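Local coordinates for protein farnesyl pyrophosphate synthase (Pseudomonas aeruginosa, PDB 3ZOU) that catalyses the condensation of isopentenyl diphosphate with geranyl diphosphate to give farnesyl diphosphate, probably with the help of magnesium ions, as in other polyprenyl synthases, at residues Ile186-Arg191 with Leu208-Glu213; Arg267-Leu271 with Arg285-Arg289; Leu59-Arg65 with Ala194-Ala200; Ala68-Ala72 with Ala121-Leu125. All blocks are in the same frame, centred on the assembly; numbering follows the deposited sequence. Where two conformers were deposited one is given.

All four contacts belong to the all-helical fold of the prenyl synthases, and the magnesium-binding Asp84 and Asp90 lie outside them. Interaction 1 links interactions 2 and 3: Leu208 CD1 lies 3.8 Å from Ala194 CB of interaction 3, while Tyr211 CD2 packs 3.5 Å from Ala270 O of interaction 2. Interactions 1 and 3 also share helix 171-196. Interaction 4 does not touch interaction 1 (nearest atoms about 6 Å apart) and stands across the chain's centre from interaction 2, their centres about 26 Å apart. Geranyl diphosphate comes within about 9 Å of the Ile186 side chain in interaction 1, whereas the benzoxazolone fragment touches Leu287, on the second segment of interaction 2.

Interaction 1. Residues Ile186-Arg191 with Leu208-Glu213; sequences IEASVR and LERYAE
Val190 lays its two methyls over different parts of helix 202-227. CG1, anti to the backbone N (chi1 166°), rests on Leu208 CB at 3.6 Å, and CG2 packs against the methyl of Ala212. That alanine sits at the closest point of the pair, its CA 5.1 Å from the CA of Glu187. Consistent with so small a side chain, the segment axes come within 8.7 Å, roughly antiparallel at 146°. Glu187 CG covers Ala212 CB at 3.7 Å, and the bend at chi2 (147°) then sends the carboxylate over Glu213, where Glu187 OE2 meets Glu213 CG. The two carboxylates stand nearly perpendicular, and their like charges are separated by 4.5 Å between Glu187 OE1 and Glu213 OE2. One water donates to both of those oxygens and probably eases the repulsion. A second water donates to Glu187 OE2 and to Ala212 O, so each oxygen of Glu187 is tied across the contact through solvent. At the other end Arg191 curls back through bends at chi2 and chi3, bringing NH2 to 3.7 Å from Glu209 OE1. This is a long salt bridge, in which the oxygen lies well out of the guanidinium plane, leaving attraction between charges without a directed N-H bond. Ile186 adds CG2 beside Ala212 O. Leu51 of helix 47-58 touches both Ile186 and Val190, while Tyr211 turns toward helices 256-273 and 282-293, its hydroxyl hydrogen-bonded to Leu284 O, so the pair stands between helix 47-58 and the two C-terminal helices.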
loop_
_atom_site.group_PDB
_atom_site.type_symbol
_atom_site.label_atom_id
_atom_site.label_comp_id
_atom_site.label_asym_id
_atom_site.label_seq_id
_atom_site.Cartn_x
_atom_site.Cartn_y
_atom_site.Cartn_z
ATOM N N ILE A 186 -12.149 4.370 -9.722
ATOM C CA ILE A 186 -13.414 3.917 -10.348
ATOM C C ILE A 186 -13.106 2.985 -11.497
ATOM O O ILE A 186 -13.700 1.867 -11.626
ATOM C CB ILE A 186 -14.275 5.127 -10.722
ATOM C CG1 ILE A 186 -14.845 5.725 -9.448
ATOM C CG2 ILE A 186 -15.354 4.745 -11.734
ATOM C CD1 ILE A 186 -15.352 7.109 -9.632
ATOM N N GLU A 187 -12.178 3.360 -12.339
ATOM C CA GLU A 187 -11.751 2.589 -13.482
ATOM C C GLU A 187 -11.191 1.242 -13.023
ATOM O O GLU A 187 -11.463 0.183 -13.559
ATOM C CB GLU A 187 -10.810 3.350 -14.446
ATOM C CG GLU A 187 -11.511 4.521 -15.090
ATOM C CD GLU A 187 -10.681 5.747 -15.391
ATOM O OE1 GLU A 187 -9.512 5.531 -15.746
ATOM O OE2 GLU A 187 -11.259 6.893 -15.294
ATOM N N ALA A 188 -10.397 1.258 -11.967
ATOM C CA ALA A 188 -9.822 0.020 -11.437
ATOM C C ALA A 188 -10.856 -0.909 -10.857
ATOM O O ALA A 188 -10.701 -2.110 -10.919
ATOM C CB ALA A 188 -8.776 0.385 -10.317
ATOM N N SER A 189 -11.904 -0.335 -10.284
ATOM C CA SER A 189 -12.967 -1.157 -9.690
ATOM C C SER A 189 -13.644 -1.967 -10.811
ATOM O O SER A 189 -13.850 -3.151 -10.688
ATOM C CB SER A 189 -14.005 -0.270 -9.004
ATOM O OG SER A 189 -13.372 0.416 -7.895
ATOM N N VAL A 190 -13.989 -1.275 -11.872
ATOM C CA VAL A 190 -14.539 -1.948 -13.065
ATOM C C VAL A 190 -13.548 -2.986 -13.676
ATOM O O VAL A 190 -13.910 -4.121 -14.005
ATOM C CB VAL A 190 -14.999 -0.909 -14.091
ATOM C CG1 VAL A 190 -15.261 -1.529 -15.454
ATOM C CG2 VAL A 190 -16.193 -0.143 -13.545
ATOM N N ARG A 191 -12.282 -2.608 -13.836
ATOM C CA ARG A 191 -11.296 -3.464 -14.438
ATOM C C ARG A 191 -11.107 -4.718 -13.571
ATOM O O ARG A 191 -11.041 -5.833 -14.103
ATOM C CB ARG A 191 -9.916 -2.707 -14.596
ATOM C CG ARG A 191 -8.770 -3.586 -15.061
ATOM C CD ARG A 191 -9.001 -4.282 -16.374
ATOM N NE ARG A 191 -9.293 -3.335 -17.423
ATOM C CZ ARG A 191 -8.428 -2.882 -18.348
ATOM N NH1 ARG A 191 -7.215 -3.383 -18.458
ATOM N NH2 ARG A 191 -8.833 -1.971 -19.226
ATOM N N LEU A 208 -15.411 -1.325 -21.130
ATOM C CA LEU A 208 -15.680 -1.099 -19.710
ATOM C C LEU A 208 -14.878 0.037 -19.159
ATOM O O LEU A 208 -15.347 0.814 -18.302
ATOM C CB LEU A 208 -15.498 -2.422 -18.916
ATOM C CG LEU A 208 -16.606 -3.461 -19.015
ATOM C CD1 LEU A 208 -16.121 -4.761 -18.437
ATOM C CD2 LEU A 208 -17.910 -3.040 -18.332
ATOM N N GLU A 209 -13.647 0.225 -19.672
ATOM C CA GLU A 209 -12.874 1.436 -19.333
ATOM C C GLU A 209 -13.511 2.764 -19.790
ATOM O O GLU A 209 -13.589 3.711 -19.016
ATOM C CB GLU A 209 -11.435 1.287 -19.821
ATOM C CG GLU A 209 -10.618 2.525 -19.527
ATOM C CD GLU A 209 -9.193 2.363 -20.040
ATOM O OE1 GLU A 209 -8.390 1.663 -19.376
ATOM O OE2 GLU A 209 -8.907 2.883 -21.129
ATOM N N ARG A 210 -14.084 2.769 -21.003
ATOM C CA ARG A 210 -14.815 3.919 -21.480
ATOM C C ARG A 210 -16.023 4.222 -20.573
ATOM O O ARG A 210 -16.318 5.399 -20.282
ATOM C CB ARG A 210 -15.225 3.727 -22.941
ATOM C CG ARG A 210 -14.067 3.813 -23.875
ATOM C CD ARG A 210 -14.615 4.025 -25.314
ATOM N NE ARG A 210 -15.346 2.907 -25.802
ATOM C CZ ARG A 210 -14.802 1.763 -26.237
ATOM N NH1 ARG A 210 -13.484 1.544 -26.251
ATOM N NH2 ARG A 210 -15.584 0.793 -26.657
ATOM N N TYR A 211 -16.740 3.162 -20.234
ATOM C CA TYR A 211 -17.863 3.287 -19.309
ATOM C C TYR A 211 -17.421 3.989 -18.049
ATOM O O TYR A 211 -18.085 4.878 -17.534
ATOM C CB TYR A 211 -18.490 1.883 -19.082
ATOM C CG TYR A 211 -19.472 1.854 -17.914
ATOM C CD1 TYR A 211 -19.041 1.664 -16.625
ATOM C CD2 TYR A 211 -20.791 2.135 -18.107
ATOM C CE1 TYR A 211 -19.880 1.675 -15.551
ATOM C CE2 TYR A 211 -21.680 2.176 -17.024
ATOM C CZ TYR A 211 -21.236 1.930 -15.745
ATOM O OH TYR A 211 -22.083 2.001 -14.675
ATOM N N ALA A 212 -16.362 3.442 -17.453
ATOM C CA ALA A 212 -15.897 3.895 -16.144
ATOM C C ALA A 212 -15.418 5.344 -16.171
ATOM O O ALA A 212 -15.672 6.097 -15.278
ATOM C CB ALA A 212 -14.775 2.947 -15.703
ATOM N N GLU A 213 -14.724 5.721 -17.243
ATOM C CA GLU A 213 -14.332 7.096 -17.430
ATOM C C GLU A 213 -15.494 8.049 -17.434
ATOM O O GLU A 213 -15.502 9.074 -16.779
ATOM C CB GLU A 213 -13.534 7.246 -18.747
ATOM C CG GLU A 213 -12.196 6.548 -18.772
ATOM C CD GLU A 213 -11.524 6.420 -20.152
ATOM O OE1 GLU A 213 -12.201 6.479 -21.197
ATOM O OE2 GLU A 213 -10.297 6.190 -20.173
HETATM O O HOH W 1 -13.703 7.428 -13.994
HETATM O O HOH W 2 -8.898 7.140 -17.981
#

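Interaction 2. Residues Arg267-Leu271 with Arg285-Arg289; sequences RDLAL and RQLAR
Arg267 meets the second helix with its aliphatic part: CG packs by Ala288 O at 3.9 Å and CD by Arg289 CG. The bend at chi3 (64°) turns its guanidinium back to its own helix, where NE and NH2 both bond side-on to Asp268 OD1, each at 2.9 Å and from the same face of the carboxylate. Ala270 follows, its CB 4.0 Å from Ala288 CB, a methyl-to-methyl contact between the nearly antiparallel helices. Leu271 closes the segment and reaches farther. Its CD2 touches Arg285 CB at 3.7 Å and also lies over one face of the Arg289 guanidinium, offset toward the rim, while CD1 approaches Arg289 NE at 3.8 Å. The Leu271 carbonyl accepts from a water that in turn accepts from Arg285 NE, in the guanidinium plane. Arg285 NH2 bonds to Leu274 O and Phe277 O of the connecting loop, and NH1 forms a salt bridge with Asp282 at the start of its own helix. Arg267 and Arg285 give mainly aliphatic carbons, and Arg289 also a guanidinium face. Packing therefore joins the helices directly, the polar link passes through water, and the pairing of Arg267 with Asp268 probably softens its repulsion of Arg289.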
loop_
_atom_site.group_PDB
_atom_site.type_symbol
_atom_site.label_atom_id
_atom_site.label_comp_id
_atom_site.label_asym_id
_atom_site.label_seq_id
_atom_site.Cartn_x
_atom_site.Cartn_y
_atom_site.Cartn_z
ATOM N N ARG A 267 -23.537 10.355 -19.264
ATOM C CA ARG A 267 -24.370 9.151 -19.127
ATOM C C ARG A 267 -24.467 8.433 -20.498
ATOM O O ARG A 267 -24.338 7.219 -20.638
ATOM C CB ARG A 267 -25.766 9.511 -18.725
ATOM C CG ARG A 267 -26.742 8.334 -18.747
ATOM C CD ARG A 267 -28.176 8.817 -18.811
ATOM N NE ARG A 267 -28.404 9.534 -20.053
ATOM C CZ ARG A 267 -29.491 10.274 -20.281
ATOM N NH1 ARG A 267 -30.352 10.447 -19.290
ATOM N NH2 ARG A 267 -29.607 10.923 -21.455
ATOM N N ASP A 268 -24.746 9.195 -21.543
ATOM C CA ASP A 268 -24.854 8.580 -22.844
ATOM C C ASP A 268 -23.603 7.905 -23.342
ATOM O O ASP A 268 -23.648 6.894 -23.950
ATOM C CB ASP A 268 -25.340 9.598 -23.885
ATOM C CG ASP A 268 -26.699 10.107 -23.625
ATOM O OD1 ASP A 268 -27.475 9.477 -22.834
ATOM O OD2 ASP A 268 -27.038 11.150 -24.268
ATOM N N LEU A 269 -22.433 8.499 -23.067
ATOM C CA LEU A 269 -21.201 7.862 -23.429
ATOM C C LEU A 269 -21.003 6.570 -22.676
ATOM O O LEU A 269 -20.562 5.616 -23.247
ATOM C CB LEU A 269 -20.023 8.825 -23.142
ATOM C CG LEU A 269 -19.891 10.020 -24.045
ATOM C CD1 LEU A 269 -18.852 11.024 -23.517
ATOM C CD2 LEU A 269 -19.591 9.591 -25.462
ATOM N N ALA A 270 -21.411 6.558 -21.391
ATOM C CA ALA A 270 -21.310 5.331 -20.582
ATOM C C ALA A 270 -22.184 4.226 -21.172
ATOM O O ALA A 270 -21.790 3.088 -21.295
ATOM C CB ALA A 270 -21.681 5.597 -19.155
ATOM N N LEU A 271 -23.418 4.604 -21.532
ATOM C CA LEU A 271 -24.382 3.593 -22.083
ATOM C C LEU A 271 -23.890 3.089 -23.433
ATOM O O LEU A 271 -23.944 1.916 -23.700
ATOM C CB LEU A 271 -25.760 4.222 -22.210
ATOM C CG LEU A 271 -26.427 4.531 -20.858
ATOM C CD1 LEU A 271 -27.716 5.324 -21.072
ATOM C CD2 LEU A 271 -26.647 3.346 -19.955
ATOM N N ARG A 285 -25.679 -0.235 -16.583
ATOM C CA ARG A 285 -26.493 0.770 -17.267
ATOM C C ARG A 285 -27.352 1.588 -16.307
ATOM O O ARG A 285 -27.508 2.829 -16.406
ATOM C CB ARG A 285 -27.382 0.094 -18.331
ATOM C CG ARG A 285 -26.608 -0.580 -19.430
ATOM C CD ARG A 285 -27.536 -1.358 -20.377
ATOM N NE ARG A 285 -26.794 -1.917 -21.495
ATOM C CZ ARG A 285 -26.588 -3.189 -21.765
ATOM N NH1 ARG A 285 -27.153 -4.145 -21.058
ATOM N NH2 ARG A 285 -25.814 -3.496 -22.769
ATOM N N GLN A 286 -28.006 0.875 -15.391
ATOM C CA GLN A 286 -28.858 1.499 -14.388
ATOM C C GLN A 286 -28.098 2.475 -13.471
ATOM O O GLN A 286 -28.613 3.501 -13.065
ATOM C CB GLN A 286 -29.603 0.433 -13.570
ATOM C CG GLN A 286 -30.648 -0.296 -14.385
ATOM C CD GLN A 286 -31.433 -1.296 -13.521
ATOM O OE1 GLN A 286 -31.663 -1.052 -12.320
ATOM N NE2 GLN A 286 -31.904 -2.361 -14.132
ATOM N N LEU A 287 -26.888 2.088 -13.113
ATOM C CA LEU A 287 -26.040 2.973 -12.336
ATOM C C LEU A 287 -25.726 4.256 -13.094
ATOM O O LEU A 287 -25.825 5.302 -12.509
ATOM C CB LEU A 287 -24.722 2.252 -11.952
ATOM C CG LEU A 287 -23.783 3.161 -11.151
ATOM C CD1 LEU A 287 -24.319 3.424 -9.767
ATOM C CD2 LEU A 287 -22.461 2.411 -11.070
ATOM N N ALA A 288 -25.398 4.149 -14.343
ATOM C CA ALA A 288 -25.161 5.339 -15.161
ATOM C C ALA A 288 -26.315 6.312 -15.166
ATOM O O ALA A 288 -26.127 7.530 -15.031
ATOM C CB ALA A 288 -24.708 4.997 -16.544
ATOM N N ARG A 289 -27.529 5.747 -15.311
ATOM C CA ARG A 289 -28.705 6.619 -15.224
ATOM C C ARG A 289 -28.919 7.178 -13.859
ATOM O O ARG A 289 -29.257 8.380 -13.680
ATOM C CB ARG A 289 -29.913 5.821 -15.720
ATOM C CG ARG A 289 -29.750 5.377 -17.158
ATOM C CD ARG A 289 -31.065 4.908 -17.785
ATOM N NE ARG A 289 -30.824 4.321 -19.075
ATOM C CZ ARG A 289 -30.771 3.009 -19.299
ATOM N NH1 ARG A 289 -30.902 2.149 -18.308
ATOM N NH2 ARG A 289 -30.561 2.571 -20.522
HETATM O O HOH W 3 -25.879 -0.051 -23.313
#

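Interaction 3. Residues Leu59-Arg65 with Ala194-Ala200; sequences LGGAPQR and ALASGRA
Arg65 reaches across to the end of helix 171-196 from the loop that follows the Schellman motif ending helix 47-58, with Gly60, at positive phi, as its C-prime residue. Arg65 CB already lies 3.3 Å from Ala196 O. CG and CD continue past the same oxygen, and the bend at chi3 (62°) brings NE round to donate to it at 2.8 Å. The N-H...O angle is 151°, and NE approaches in the carbonyl plane, with the oxygen somewhat tilted from the guanidinium plane. At the tip NH2 passes Gly198 CA and makes a weak bond to a water that also lies within hydrogen-bonding distance of Leu195 O. The return contact is backbone to methyl, Ala196 CB against Arg65 O, whose carbonyl also accepts from Gln133.

Leu59 supplies the apolar part. It sets CD1 3.7 Å from Ala194 CB and lays CB against the Ser197 side chain, while Phe277 and Ser204 also touch this leucine. Arg199 runs extended along the Schellman turn, its CD against Leu59 O, and places one guanidinium face over Gly60 O. Loop 59-65 and the chain leaving helix 171-196 are thereby joined at one end of the helical bundle. Ser197 OG, between its backbone N and carbonyl carbon at chi1 72°, donates to Ala194 O at 2.7 Å and accepts from Arg199 N, the latter bond closing an ST turn.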
loop_
_atom_site.group_PDB
_atom_site.type_symbol
_atom_site.label_atom_id
_atom_site.label_comp_id
_atom_site.label_asym_id
_atom_site.label_seq_id
_atom_site.Cartn_x
_atom_site.Cartn_y
_atom_site.Cartn_z
ATOM N N LEU A 59 -19.733 -9.425 -17.658
ATOM C CA LEU A 59 -18.973 -10.355 -18.523
ATOM C C LEU A 59 -19.356 -11.783 -18.259
ATOM O O LEU A 59 -18.638 -12.677 -18.698
ATOM C CB LEU A 59 -17.445 -10.195 -18.335
ATOM C CG LEU A 59 -16.916 -8.805 -18.738
ATOM C CD1 LEU A 59 -15.407 -8.784 -18.628
ATOM C CD2 LEU A 59 -17.317 -8.282 -20.094
ATOM N N GLY A 60 -20.453 -11.974 -17.532
ATOM C CA GLY A 60 -20.996 -13.327 -17.211
ATOM C C GLY A 60 -20.392 -14.064 -16.036
ATOM O O GLY A 60 -20.652 -15.277 -15.873
ATOM N N GLY A 61 -19.574 -13.396 -15.207
ATOM C CA GLY A 61 -19.030 -14.051 -14.026
ATOM C C GLY A 61 -19.963 -14.059 -12.860
ATOM O O GLY A 61 -20.711 -13.135 -12.661
ATOM N N ALA A 62 -19.956 -15.128 -12.068
ATOM C CA ALA A 62 -20.728 -15.131 -10.841
ATOM C C ALA A 62 -20.120 -14.042 -9.915
ATOM O O ALA A 62 -18.909 -13.999 -9.784
ATOM C CB ALA A 62 -20.647 -16.494 -10.169
ATOM N N PRO A 63 -20.956 -13.198 -9.291
ATOM C CA PRO A 63 -20.424 -12.053 -8.490
ATOM C C PRO A 63 -19.482 -12.402 -7.366
ATOM O O PRO A 63 -18.561 -11.637 -7.082
ATOM C CB PRO A 63 -21.681 -11.370 -7.949
ATOM C CG PRO A 63 -22.786 -12.403 -8.065
ATOM C CD PRO A 63 -22.429 -13.244 -9.255
ATOM N N GLN A 64 -19.665 -13.540 -6.720
ATOM C CA GLN A 64 -18.755 -13.951 -5.680
ATOM C C GLN A 64 -17.264 -14.016 -6.125
ATOM O O GLN A 64 -16.400 -13.839 -5.294
ATOM C CB GLN A 64 -19.220 -15.243 -4.986
ATOM C CG GLN A 64 -19.372 -16.452 -5.879
ATOM C CD GLN A 64 -20.805 -16.614 -6.435
ATOM O OE1 GLN A 64 -21.572 -15.648 -6.617
ATOM N NE2 GLN A 64 -21.170 -17.866 -6.691
ATOM N N ARG A 65 -16.979 -14.211 -7.411
ATOM C CA ARG A 65 -15.655 -14.241 -7.939
ATOM C C ARG A 65 -14.971 -12.892 -7.661
ATOM O O ARG A 65 -13.733 -12.839 -7.591
ATOM C CB ARG A 65 -15.604 -14.485 -9.430
ATOM C CG ARG A 65 -16.194 -15.873 -9.804
ATOM C CD ARG A 65 -16.305 -16.039 -11.295
ATOM N NE ARG A 65 -15.009 -15.973 -11.932
ATOM C CZ ARG A 65 -14.158 -16.987 -12.143
ATOM N NH1 ARG A 65 -14.522 -18.251 -11.842
ATOM N NH2 ARG A 65 -12.995 -16.783 -12.756
ATOM N N ALA A 194 -14.012 -7.030 -13.851
ATOM C CA ALA A 194 -13.981 -7.642 -15.181
ATOM C C ALA A 194 -12.953 -8.761 -15.198
ATOM O O ALA A 194 -13.152 -9.840 -15.722
ATOM C CB ALA A 194 -13.692 -6.603 -16.239
ATOM N N LEU A 195 -11.780 -8.531 -14.579
ATOM C CA LEU A 195 -10.780 -9.563 -14.546
ATOM C C LEU A 195 -11.253 -10.788 -13.758
ATOM O O LEU A 195 -10.907 -11.903 -14.113
ATOM C CB LEU A 195 -9.457 -8.956 -13.956
ATOM C CG LEU A 195 -8.681 -8.018 -14.885
ATOM C CD1 LEU A 195 -7.680 -7.226 -14.086
ATOM C CD2 LEU A 195 -8.005 -8.768 -16.037
ATOM N N ALA A 196 -11.964 -10.552 -12.670
ATOM C CA ALA A 196 -12.475 -11.558 -11.791
ATOM C C ALA A 196 -13.519 -12.422 -12.515
ATOM O O ALA A 196 -13.745 -13.532 -12.037
ATOM C CB ALA A 196 -13.135 -10.965 -10.550
ATOM N N SER A 197 -14.104 -11.917 -13.572
ATOM C CA SER A 197 -15.108 -12.747 -14.332
ATOM C C SER A 197 -14.468 -14.015 -14.934
ATOM O O SER A 197 -15.194 -15.002 -15.163
ATOM C CB SER A 197 -15.718 -11.979 -15.471
ATOM O OG SER A 197 -14.848 -11.753 -16.560
ATOM N N GLY A 198 -13.176 -13.969 -15.274
ATOM C CA GLY A 198 -12.512 -15.056 -15.998
ATOM C C GLY A 198 -12.772 -14.991 -17.495
ATOM O O GLY A 198 -12.266 -15.842 -18.219
ATOM N N ARG A 199 -13.501 -13.964 -17.956
ATOM C CA ARG A 199 -13.938 -13.826 -19.351
ATOM C C ARG A 199 -13.570 -12.469 -19.907
ATOM O O ARG A 199 -14.174 -11.993 -20.881
ATOM C CB ARG A 199 -15.446 -14.082 -19.460
ATOM C CG ARG A 199 -15.871 -15.388 -18.802
ATOM C CD ARG A 199 -17.379 -15.638 -18.574
ATOM N NE ARG A 199 -17.561 -16.811 -17.690
ATOM C CZ ARG A 199 -18.733 -17.383 -17.404
ATOM N NH1 ARG A 199 -19.866 -16.929 -17.945
ATOM N NH2 ARG A 199 -18.777 -18.427 -16.576
ATOM N N ALA A 200 -12.556 -11.835 -19.330
ATOM C CA ALA A 200 -12.147 -10.566 -19.812
ATOM C C ALA A 200 -11.514 -10.802 -21.175
ATOM O O ALA A 200 -10.962 -11.859 -21.428
ATOM C CB ALA A 200 -11.204 -9.928 -18.848
HETATM O O HOH W 4 -10.798 -14.548 -12.907
#

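Interaction 4. Residues Ala68-Ala72 with Ala121-Leu125; sequences AAACA and AFEVL
Ala72 pushes its methyl into a shallow hollow on helix 107-126, floored by Ala121 O at 3.6 Å and walled by the isobutyl group of Leu125, whose CG is 3.7 Å away. Both leucine methyls also lie close to that CB, so the branched end partly wraps the alanine. In return Ala121 CB fits against the backbone of its partner, 3.6 Å from Ala72 O. The small side chains are consistent with the 4.3 Å between the CA atoms of Ala72 and Ala121, the nearest CA pair.

One turn along, the larger projections come from helix 107-126. Val124 points CG1 into the dip between Ala68 and Cys71: it meets Ala68 O at 3.6 Å and Ala68 CB at 3.8 Å, with Cys71 CB beside it, at 4.2 Å. The methyl gets there because it stands anti to the backbone N, at chi1 160°. Leu125 CD2 covers Ala68 O from another direction and extends to Ala69 N. The segments run nearly antiparallel (173°), their axes 8.7 Å apart at closest, and every touching residue is buried.

Helix 3-19 touches Cys71, and helix 135-149 covers Leu125 and Ala69. Next to this seam Phe122 stacks on Phe122 of the second subunit. Alanine-rich antiparallel packing thus joins helix 67-85 to helix 107-126, whose far side meets the second subunit, within the all-alpha prenyl synthase fold.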
loop_
_atom_site.group_PDB
_atom_site.type_symbol
_atom_site.label_atom_id
_atom_site.label_comp_id
_atom_site.label_asym_id
_atom_site.label_seq_id
_atom_site.Cartn_x
_atom_site.Cartn_y
_atom_site.Cartn_z
ATOM N N ALA A 68 -12.927 -10.451 -3.554
ATOM C CA ALA A 68 -11.621 -9.860 -3.132
ATOM C C ALA A 68 -11.412 -8.509 -3.809
ATOM O O ALA A 68 -10.970 -7.553 -3.162
ATOM C CB ALA A 68 -10.487 -10.806 -3.388
ATOM N N ALA A 69 -11.744 -8.426 -5.087
ATOM C CA ALA A 69 -11.720 -7.154 -5.827
ATOM C C ALA A 69 -12.534 -6.066 -5.150
ATOM O O ALA A 69 -12.024 -4.955 -4.945
ATOM C CB ALA A 69 -12.273 -7.367 -7.219
ATOM N N ALA A 70 -13.768 -6.377 -4.733
ATOM C CA ALA A 70 -14.667 -5.483 -4.067
ATOM C C ALA A 70 -14.036 -5.010 -2.749
ATOM O O ALA A 70 -14.043 -3.823 -2.466
ATOM C CB ALA A 70 -15.996 -6.212 -3.840
ATOM N N CYS A 71 -13.482 -5.946 -1.995
ATOM C CA CYS A 71 -12.847 -5.560 -0.740
ATOM C C CYS A 71 -11.629 -4.650 -0.928
ATOM O O CYS A 71 -11.520 -3.618 -0.300
ATOM C CB CYS A 71 -12.376 -6.742 0.009
ATOM S SG CYS A 71 -13.680 -7.755 0.784
ATOM N N ALA A 72 -10.830 -5.010 -1.896
ATOM C CA ALA A 72 -9.579 -4.239 -2.150
ATOM C C ALA A 72 -9.894 -2.832 -2.539
ATOM O O ALA A 72 -9.288 -1.879 -2.023
ATOM C CB ALA A 72 -8.718 -4.914 -3.166
ATOM N N ALA A 121 -5.340 -4.059 1.427
ATOM C CA ALA A 121 -5.959 -4.120 0.100
ATOM C C ALA A 121 -5.130 -5.061 -0.781
ATOM O O ALA A 121 -5.652 -5.870 -1.567
ATOM C CB ALA A 121 -6.113 -2.761 -0.510
ATOM N N PHE A 122 -3.817 -4.871 -0.768
ATOM C CA PHE A 122 -2.873 -5.631 -1.606
ATOM C C PHE A 122 -2.735 -7.070 -1.098
ATOM O O PHE A 122 -2.740 -8.009 -1.887
ATOM C CB PHE A 122 -1.515 -4.883 -1.733
ATOM C CG PHE A 122 -1.666 -3.588 -2.477
ATOM C CD1 PHE A 122 -1.981 -3.599 -3.825
ATOM C CD2 PHE A 122 -1.536 -2.384 -1.865
ATOM C CE1 PHE A 122 -2.075 -2.388 -4.528
ATOM C CE2 PHE A 122 -1.636 -1.182 -2.564
ATOM C CZ PHE A 122 -1.967 -1.200 -3.877
ATOM N N GLU A 123 -2.779 -7.252 0.232
ATOM C CA GLU A 123 -2.804 -8.592 0.782
ATOM C C GLU A 123 -3.998 -9.383 0.285
ATOM O O GLU A 123 -3.841 -10.544 -0.070
ATOM C CB GLU A 123 -2.847 -8.516 2.337
ATOM C CG GLU A 123 -2.776 -9.907 2.972
ATOM C CD GLU A 123 -2.809 -9.840 4.473
ATOM O OE1 GLU A 123 -2.511 -8.827 5.117
ATOM O OE2 GLU A 123 -3.241 -10.871 5.042
ATOM N N VAL A 124 -5.175 -8.781 0.301
ATOM C CA VAL A 124 -6.409 -9.460 -0.089
ATOM C C VAL A 124 -6.333 -9.935 -1.537
ATOM O O VAL A 124 -6.786 -11.034 -1.878
ATOM C CB VAL A 124 -7.591 -8.546 0.176
ATOM C CG1 VAL A 124 -8.829 -8.906 -0.590
ATOM C CG2 VAL A 124 -7.863 -8.546 1.661
ATOM N N LEU A 125 -5.774 -9.139 -2.431
ATOM C CA LEU A 125 -5.679 -9.541 -3.841
ATOM C C LEU A 125 -4.645 -10.583 -4.080
ATOM O O LEU A 125 -4.745 -11.333 -5.054
ATOM C CB LEU A 125 -5.407 -8.325 -4.762
ATOM C CG LEU A 125 -6.485 -7.317 -4.856
ATOM C CD1 LEU A 125 -6.040 -6.184 -5.802
ATOM C CD2 LEU A 125 -7.747 -7.977 -5.400
#